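Local coordinates for uncharacterized protein (Bdellovibrio bacteriovorus, PDB 3TM8), which binds iron at a two-metal centre of the HD-GYP type and is probably related to the phosphodiesterases that degrade cyclic di-GMP, at residues His170-Ala182 with Leu280-Phe293. Numbering follows the deposited sequence. Where two conformers were deposited one is given.
With FE (Fe (III) ion), chain D; PO4 (phosphate ion), chain C; DMS (dimethyl sulfoxide), chain F.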
ATOM      1  N   HIS A 170       2.411  -1.266   2.687  1.00  5.32           N
ATOM      2  CA  HIS A 170       3.050   0.035   2.879  1.00  5.31           C
ATOM      3  C   HIS A 170       2.605   1.031   1.794  1.00  4.71           C
ATOM      4  O   HIS A 170       2.353   2.203   2.080  1.00  4.79           O
ATOM      5  CB  HIS A 170       4.569  -0.193   2.926  1.00  5.87           C
ATOM      6  CG  HIS A 170       5.415   1.026   2.705  1.00  4.71           C
ATOM      7  ND1 HIS A 170       5.535   2.052   3.622  1.00  5.39           N
ATOM      8  CD2 HIS A 170       6.253   1.338   1.687  1.00  4.69           C
ATOM      9  CE1 HIS A 170       6.398   2.945   3.168  1.00  4.78           C
ATOM     10  NE2 HIS A 170       6.847   2.539   1.996  1.00  4.25           N
ATOM     11  N   GLY A 171       2.445   0.563   0.556  1.00  4.53           N
ATOM     12  CA  GLY A 171       1.924   1.418  -0.498  1.00  4.72           C
ATOM     13  C   GLY A 171       0.516   1.902  -0.184  1.00  4.73           C
ATOM     14  O   GLY A 171       0.186   3.078  -0.388  1.00  5.29           O
ATOM     15  N   VAL A 172      -0.337   1.013   0.314  1.00  4.95           N
ATOM     16  CA  VAL A 172      -1.681   1.454   0.678  1.00  4.71           C
ATOM     17  C   VAL A 172      -1.627   2.508   1.794  1.00  4.46           C
ATOM     18  O   VAL A 172      -2.301   3.539   1.734  1.00  4.62           O
ATOM     19  CB  VAL A 172      -2.602   0.279   1.083  1.00  6.22           C
ATOM     20  CG1 VAL A 172      -3.997   0.804   1.399  1.00  7.28           C
ATOM     21  CG2 VAL A 172      -2.661  -0.781  -0.029  1.00  6.12           C
ATOM     22  N   THR A 173      -0.783   2.271   2.791  1.00  4.90           N
ATOM     23  CA  THR A 173      -0.663   3.213   3.893  1.00  5.60           C
ATOM     24  C   THR A 173      -0.172   4.572   3.409  1.00  5.29           C
ATOM     25  O   THR A 173      -0.734   5.605   3.769  1.00  6.09           O
ATOM     26  CB  THR A 173       0.264   2.668   4.984  1.00  6.83           C
ATOM     27  OG1 THR A 173      -0.371   1.532   5.567  1.00  8.19           O
ATOM     28  CG2 THR A 173       0.485   3.716   6.063  1.00  7.67           C
ATOM     29  N   VAL A 174       0.868   4.561   2.585  1.00  4.75           N
ATOM     30  CA  VAL A 174       1.407   5.802   2.054  1.00  5.33           C
ATOM     31  C   VAL A 174       0.353   6.509   1.189  1.00  4.69           C
ATOM     32  O   VAL A 174       0.225   7.730   1.244  1.00  5.38           O
ATOM     33  CB  VAL A 174       2.746   5.556   1.322  1.00  5.41           C
ATOM     34  CG1 VAL A 174       3.213   6.797   0.569  1.00  6.16           C
ATOM     35  CG2 VAL A 174       3.807   5.126   2.314  1.00  5.93           C
ATOM     36  N   SER A 175      -0.443   5.756   0.432  1.00  4.77           N
ATOM     37  CA  SER A 175      -1.488   6.383  -0.373  1.00  5.69           C
ATOM     38  C   SER A 175      -2.565   7.031   0.493  1.00  5.92           C
ATOM     39  O   SER A 175      -3.110   8.084   0.146  1.00  6.92           O
ATOM     40  CB  SER A 175      -2.101   5.370  -1.343  1.00  6.83           C
ATOM     41  OG  SER A 175      -3.114   4.588  -0.730  1.00  7.11           O
ATOM     42  N   THR A 176      -2.861   6.410   1.628  1.00  5.75           N
ATOM     43  CA  THR A 176      -3.867   6.910   2.557  1.00  6.28           C
ATOM     44  C   THR A 176      -3.412   8.244   3.163  1.00  6.72           C
ATOM     45  O   THR A 176      -4.170   9.226   3.190  1.00  7.38           O
ATOM     46  CB  THR A 176      -4.140   5.878   3.670  1.00  6.80           C
ATOM     47  OG1 THR A 176      -4.441   4.603   3.083  1.00  6.30           O
ATOM     48  CG2 THR A 176      -5.311   6.304   4.543  1.00  9.15           C
ATOM     49  N   LEU A 177      -2.170   8.276   3.644  1.00  6.42           N
ATOM     50  CA  LEU A 177      -1.597   9.499   4.180  1.00  7.02           C
ATOM     51  C   LEU A 177      -1.498  10.553   3.090  1.00  7.65           C
ATOM     52  O   LEU A 177      -1.715  11.733   3.344  1.00  8.02           O
ATOM     53  CB  LEU A 177      -0.217   9.231   4.770  1.00  7.64           C
ATOM     54  CG  LEU A 177      -0.134   8.295   5.976  1.00  9.22           C
ATOM     55  CD1 LEU A 177       1.322   7.974   6.290  1.00 10.20           C
ATOM     56  CD2 LEU A 177      -0.827   8.907   7.197  1.00 10.98           C
ATOM     57  N   SER A 178      -1.188  10.132   1.868  1.00  6.94           N
ATOM     58  CA  SER A 178      -1.089  11.083   0.762  1.00  7.38           C
ATOM     59  C   SER A 178      -2.431  11.738   0.416  1.00  7.40           C
ATOM     60  O   SER A 178      -2.487  12.940   0.134  1.00  7.95           O
ATOM     61  CB  SER A 178      -0.483  10.421  -0.481  1.00  7.82           C
ATOM     62  OG  SER A 178       0.868  10.038  -0.263  1.00  7.20           O
ATOM     63  N   ILE A 179      -3.504  10.955   0.422  1.00  7.71           N
ATOM     64  CA  ILE A 179      -4.836  11.515   0.172  1.00  8.66           C
ATOM     65  C   ILE A 179      -5.169  12.559   1.234  1.00  8.13           C
ATOM     66  O   ILE A 179      -5.622  13.671   0.925  1.00  8.84           O
ATOM     67  CB  ILE A 179      -5.932  10.419   0.180  1.00  8.71           C
ATOM     68  CG1 ILE A 179      -5.796   9.516  -1.049  1.00  8.48           C
ATOM     69  CG2 ILE A 179      -7.330  11.058   0.239  1.00  9.29           C
ATOM     70  CD1 ILE A 179      -6.504   8.173  -0.910  1.00  9.29           C
ATOM     71  N   ALA A 180      -4.928  12.212   2.493  1.00  8.05           N
ATOM     72  CA  ALA A 180      -5.214  13.133   3.586  1.00  8.69           C
ATOM     73  C   ALA A 180      -4.345  14.387   3.499  1.00  9.57           C
ATOM     74  O   ALA A 180      -4.827  15.493   3.738  1.00  9.87           O
ATOM     75  CB  ALA A 180      -5.036  12.445   4.936  1.00  9.29           C
ATOM     76  N   LEU A 181      -3.072  14.221   3.151  1.00  8.82           N
ATOM     77  CA  LEU A 181      -2.164  15.359   3.015  1.00  8.75           C
ATOM     78  C   LEU A 181      -2.614  16.277   1.876  1.00  8.73           C
ATOM     79  O   LEU A 181      -2.621  17.506   2.005  1.00  9.95           O
ATOM     80  CB  LEU A 181      -0.725  14.875   2.808  1.00  8.94           C
ATOM     81  CG  LEU A 181       0.340  15.947   2.575  1.00  9.51           C
ATOM     82  CD1 LEU A 181       0.350  16.964   3.707  1.00 10.63           C
ATOM     83  CD2 LEU A 181       1.686  15.272   2.460  1.00 10.37           C
ATOM     84  N   ALA A 182      -3.002  15.676   0.757  1.00  8.42           N
ATOM     85  CA  ALA A 182      -3.490  16.441  -0.384  1.00 10.02           C
ATOM     86  C   ALA A 182      -4.689  17.299   0.009  1.00 11.27           C
ATOM     87  O   ALA A 182      -4.772  18.475  -0.366  1.00 12.56           O
ATOM     88  CB  ALA A 182      -3.853  15.498  -1.529  1.00 11.85           C
ATOM     89  N   LEU A 280       4.943  15.269  -2.190  1.00 10.00           N
ATOM     90  CA  LEU A 280       3.934  14.865  -1.230  0.50  9.64           C
ATOM     91  C   LEU A 280       4.131  13.396  -0.821  1.00  7.71           C
ATOM     92  O   LEU A 280       4.156  13.072   0.370  1.00  8.49           O
ATOM     93  CB  LEU A 280       2.547  15.105  -1.841  0.50 10.64           C
ATOM     94  CG  LEU A 280       1.330  15.128  -0.923  0.50 11.59           C
ATOM     95  CD1 LEU A 280       0.149  15.816  -1.590  0.50 10.45           C
ATOM     96  CD2 LEU A 280       0.963  13.718  -0.533  0.50 11.64           C
ATOM     97  N   VAL A 281       4.281  12.517  -1.806  1.00  7.03           N
ATOM     98  CA  VAL A 281       4.493  11.104  -1.511  1.00  7.38           C
ATOM     99  C   VAL A 281       5.793  10.890  -0.735  1.00  6.63           C
ATOM    100  O   VAL A 281       5.856  10.044   0.158  1.00  7.45           O
ATOM    101  CB  VAL A 281       4.475  10.239  -2.785  1.00  8.03           C
ATOM    102  CG1 VAL A 281       4.797   8.789  -2.450  1.00  7.47           C
ATOM    103  CG2 VAL A 281       3.115  10.323  -3.458  1.00  8.94           C
ATOM    104  N   SER A 282       6.830  11.650  -1.075  1.00  6.68           N
ATOM    105  CA  SER A 282       8.090  11.555  -0.347  1.00  6.95           C
ATOM    106  C   SER A 282       7.898  11.830   1.148  1.00  6.90           C
ATOM    107  O   SER A 282       8.428  11.103   1.992  1.00  6.60           O
ATOM    108  CB  SER A 282       9.144  12.487  -0.938  1.00  7.51           C
ATOM    109  OG  SER A 282      10.332  12.416  -0.170  1.00  9.26           O
ATOM    110  N   SER A 283       7.144  12.876   1.473  1.00  6.88           N
ATOM    111  CA  SER A 283       6.857  13.204   2.865  1.00  7.21           C
ATOM    112  C   SER A 283       6.044  12.112   3.564  1.00  6.99           C
ATOM    113  O   SER A 283       6.374  11.695   4.676  1.00  7.78           O
ATOM    114  CB  SER A 283       6.122  14.546   2.967  1.00  8.67           C
ATOM    115  OG  SER A 283       6.880  15.594   2.382  1.00  9.62           O
ATOM    116  N   ALA A 284       4.977  11.657   2.912  1.00  7.05           N
ATOM    117  CA  ALA A 284       4.126  10.618   3.474  1.00  7.13           C
ATOM    118  C   ALA A 284       4.904   9.319   3.672  1.00  7.38           C
ATOM    119  O   ALA A 284       4.767   8.653   4.702  1.00  8.08           O
ATOM    120  CB  ALA A 284       2.925  10.378   2.579  1.00  7.36           C
ATOM    121  N   ASN A 285       5.728   8.970   2.688  1.00  6.27           N
ATOM    122  CA  ASN A 285       6.556   7.791   2.812  1.00  6.28           C
ATOM    123  C   ASN A 285       7.528   7.884   3.973  1.00  6.21           C
ATOM    124  O   ASN A 285       7.708   6.919   4.710  1.00  6.93           O
ATOM    125  CB  ASN A 285       7.353   7.556   1.544  1.00  6.48           C
ATOM    126  CG  ASN A 285       8.229   6.367   1.670  1.00  5.99           C
ATOM    127  OD1 ASN A 285       7.729   5.251   1.723  1.00  6.77           O
ATOM    128  ND2 ASN A 285       9.535   6.579   1.778  1.00  7.25           N
ATOM    129  N   ALA A 286       8.181   9.033   4.121  1.00  6.59           N
ATOM    130  CA  ALA A 286       9.195   9.175   5.151  1.00  7.46           C
ATOM    131  C   ALA A 286       8.568   8.919   6.514  1.00  7.43           C
ATOM    132  O   ALA A 286       9.180   8.300   7.389  1.00  8.34           O
ATOM    133  CB  ALA A 286       9.818  10.558   5.087  1.00  9.06           C
ATOM    134  N   MET A 287       7.336   9.390   6.694  1.00  7.89           N
ATOM    135  CA  MET A 287       6.625   9.159   7.946  1.00  8.46           C
ATOM    136  C   MET A 287       6.309   7.668   8.169  1.00  8.28           C
ATOM    137  O   MET A 287       6.562   7.144   9.249  1.00  9.16           O
ATOM    138  CB  MET A 287       5.382  10.056   8.052  1.00 10.86           C
ATOM    139  CG  MET A 287       5.727  11.549   8.158  1.00 11.93           C
ATOM    140  SD  MET A 287       6.386  12.071   9.760  1.00 15.08           S
ATOM    141  CE  MET A 287       4.858  12.273  10.671  1.00 15.46           C
ATOM    142  N   ASP A 288       5.781   6.973   7.161  1.00  8.11           N
ATOM    143  CA  ASP A 288       5.476   5.560   7.368  1.00  7.18           C
ATOM    144  C   ASP A 288       6.734   4.714   7.486  1.00  6.86           C
ATOM    145  O   ASP A 288       6.729   3.711   8.200  1.00  7.77           O
ATOM    146  CB  ASP A 288       4.553   4.962   6.307  1.00  7.88           C
ATOM    147  CG  ASP A 288       4.055   3.579   6.707  1.00  8.23           C
ATOM    148  OD1 ASP A 288       3.574   3.445   7.849  1.00  8.10           O
ATOM    149  OD2 ASP A 288       4.161   2.623   5.909  1.00  8.24           O
ATOM    150  N   ARG A 289       7.813   5.089   6.800  1.00  7.16           N
ATOM    151  CA  ARG A 289       9.055   4.340   6.991  1.00  7.39           C
ATOM    152  C   ARG A 289       9.453   4.396   8.467  1.00  7.21           C
ATOM    153  O   ARG A 289       9.796   3.376   9.053  1.00  7.40           O
ATOM    154  CB  ARG A 289      10.203   4.804   6.090  1.00  8.00           C
ATOM    155  CG  ARG A 289      11.589   4.519   6.688  1.00  8.28           C
ATOM    156  CD  ARG A 289      12.695   4.441   5.643  1.00  8.25           C
ATOM    157  NE  ARG A 289      12.734   3.139   4.988  1.00  8.01           N
ATOM    158  CZ  ARG A 289      13.225   2.027   5.531  1.00  7.53           C
ATOM    159  NH1 ARG A 289      13.731   2.043   6.760  1.00  8.93           N
ATOM    160  NH2 ARG A 289      13.196   0.893   4.842  1.00  7.75           N
ATOM    161  N   LEU A 290       9.401   5.580   9.069  1.00  7.80           N
ATOM    162  CA  LEU A 290       9.763   5.698  10.478  1.00  9.17           C
ATOM    163  C   LEU A 290       8.871   4.824  11.344  1.00 10.03           C
ATOM    164  O   LEU A 290       9.349   4.086  12.206  1.00 10.07           O
ATOM    165  CB  LEU A 290       9.698   7.153  10.969  1.00  9.69           C
ATOM    166  CG  LEU A 290      10.761   8.077  10.379  1.00 12.52           C
ATOM    167  CD1 LEU A 290      10.677   9.463  11.022  1.00 13.99           C
ATOM    168  CD2 LEU A 290      12.157   7.486  10.544  1.00 13.92           C
ATOM    169  N   ILE A 291       7.569   4.904  11.103  1.00  9.65           N
ATOM    170  CA  ILE A 291       6.609   4.238  11.964  1.00 10.43           C
ATOM    171  C   ILE A 291       6.587   2.721  11.760  1.00 10.23           C
ATOM    172  O   ILE A 291       6.627   1.954  12.727  1.00 14.22           O
ATOM    173  CB  ILE A 291       5.217   4.839  11.762  1.00 12.97           C
ATOM    174  CG1 ILE A 291       5.211   6.284  12.268  1.00 14.78           C
ATOM    175  CG2 ILE A 291       4.162   3.997  12.463  1.00 14.77           C
ATOM    176  CD1 ILE A 291       4.048   7.112  11.768  1.00 16.28           C
ATOM    177  N   THR A 292       6.565   2.293  10.501  1.00  8.58           N
ATOM    178  CA  THR A 292       6.421   0.877  10.168  1.00  9.49           C
ATOM    179  C   THR A 292       7.744   0.115  10.053  1.00  8.83           C
ATOM    180  O   THR A 292       7.844  -1.017  10.526  1.00  9.79           O
ATOM    181  CB  THR A 292       5.587   0.715   8.890  1.00 10.05           C
ATOM    182  OG1 THR A 292       4.250   1.155   9.163  1.00 10.94           O
ATOM    183  CG2 THR A 292       5.550  -0.745   8.429  1.00 10.19           C
ATOM    184  N   PHE A 293       8.761   0.724   9.446  1.00  8.93           N
ATOM    185  CA  PHE A 293      10.029   0.026   9.221  1.00  9.82           C
ATOM    186  C   PHE A 293      11.089   0.324  10.282  1.00 11.11           C
ATOM    187  O   PHE A 293      12.060  -0.415  10.383  1.00 12.79           O
ATOM    188  CB  PHE A 293      10.622   0.354   7.843  1.00  9.76           C
ATOM    189  CG  PHE A 293       9.786  -0.092   6.674  1.00  9.30           C
ATOM    190  CD1 PHE A 293       9.186  -1.345   6.647  1.00  9.65           C
ATOM    191  CD2 PHE A 293       9.648   0.740   5.572  1.00  9.82           C
ATOM    192  CE1 PHE A 293       8.428  -1.746   5.545  1.00  9.76           C
ATOM    193  CE2 PHE A 293       8.900   0.348   4.469  1.00 10.18           C
ATOM    194  CZ  PHE A 293       8.291  -0.895   4.455  1.00 10.38           C
TER
HETATM  195 FE    FE D 902       8.306   3.446   0.735  1.00  5.02          FE
HETATM  196  P   PO4 C 901      11.295   2.920   1.639  1.00  7.47           P
HETATM  197  O1  PO4 C 901      12.136   2.028   2.516  1.00 11.70           O
HETATM  198  O2  PO4 C 901       9.825   2.832   1.975  1.00  7.43           O
HETATM  199  O3  PO4 C 901      11.647   4.406   1.887  1.00 10.37           O
HETATM  200  O4  PO4 C 901      11.602   2.648   0.182  1.00  5.47           O
HETATM  201  S   DMS F 309       0.023   0.686   9.240  1.00 12.18           S
HETATM  202  O   DMS F 309       0.557   0.234   7.621  1.00 12.29           O
HETATM  203  C1  DMS F 309       0.981   2.133   9.763  1.00 13.15           C
HETATM  204  C2  DMS F 309      -1.588   1.478   9.063  1.00 13.73           C
HETATM  205  O   HOH W   1       9.528   4.574  -0.327  1.00  5.37           O
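With chi1 at 162° in His170 and 179° in Asn285, the imidazole and the amide both swing away from their own backbone nitrogens and converge on one iron(III) ion. His170 NE2 and Asn285 OD1 each bind it at 2.1 Å, the ring and amide planes steeply inclined. At the other ring nitrogen, His170 ND1 donates a nearly straight hydrogen bond to Asp288 OD2, 2.7 Å away in the ring plane and met on its anti lone pair. Together with the iron at NE2, that bond fixes the ring's rotation, and it may make NE2 a stronger ligand. Asp288 OD1 accepts from Thr292 OG1, which steadies the carboxylate. Over one face of the imidazole, Phe293 brings its edge, CE2 lying 3.8 Å from His170 CE1. A phosphate, probably from the crystallisation liquor, also binds the iron through O2; Asn285 ND2 hydrogen-bonds its O3, while Arg289 NE and NH2 both hydrogen-bond O1.

Farther along, Val174 fits as a knob among Val281, Ala284, Asn285 and Asp288. Leu181 and Leu280 then reach toward each other tip to tip. Segments 170-182 and 280-293 cross at 127°, and His203 and Asp204 complete this iron's protein ligands: the buried metal centre of the largely helical HD domain.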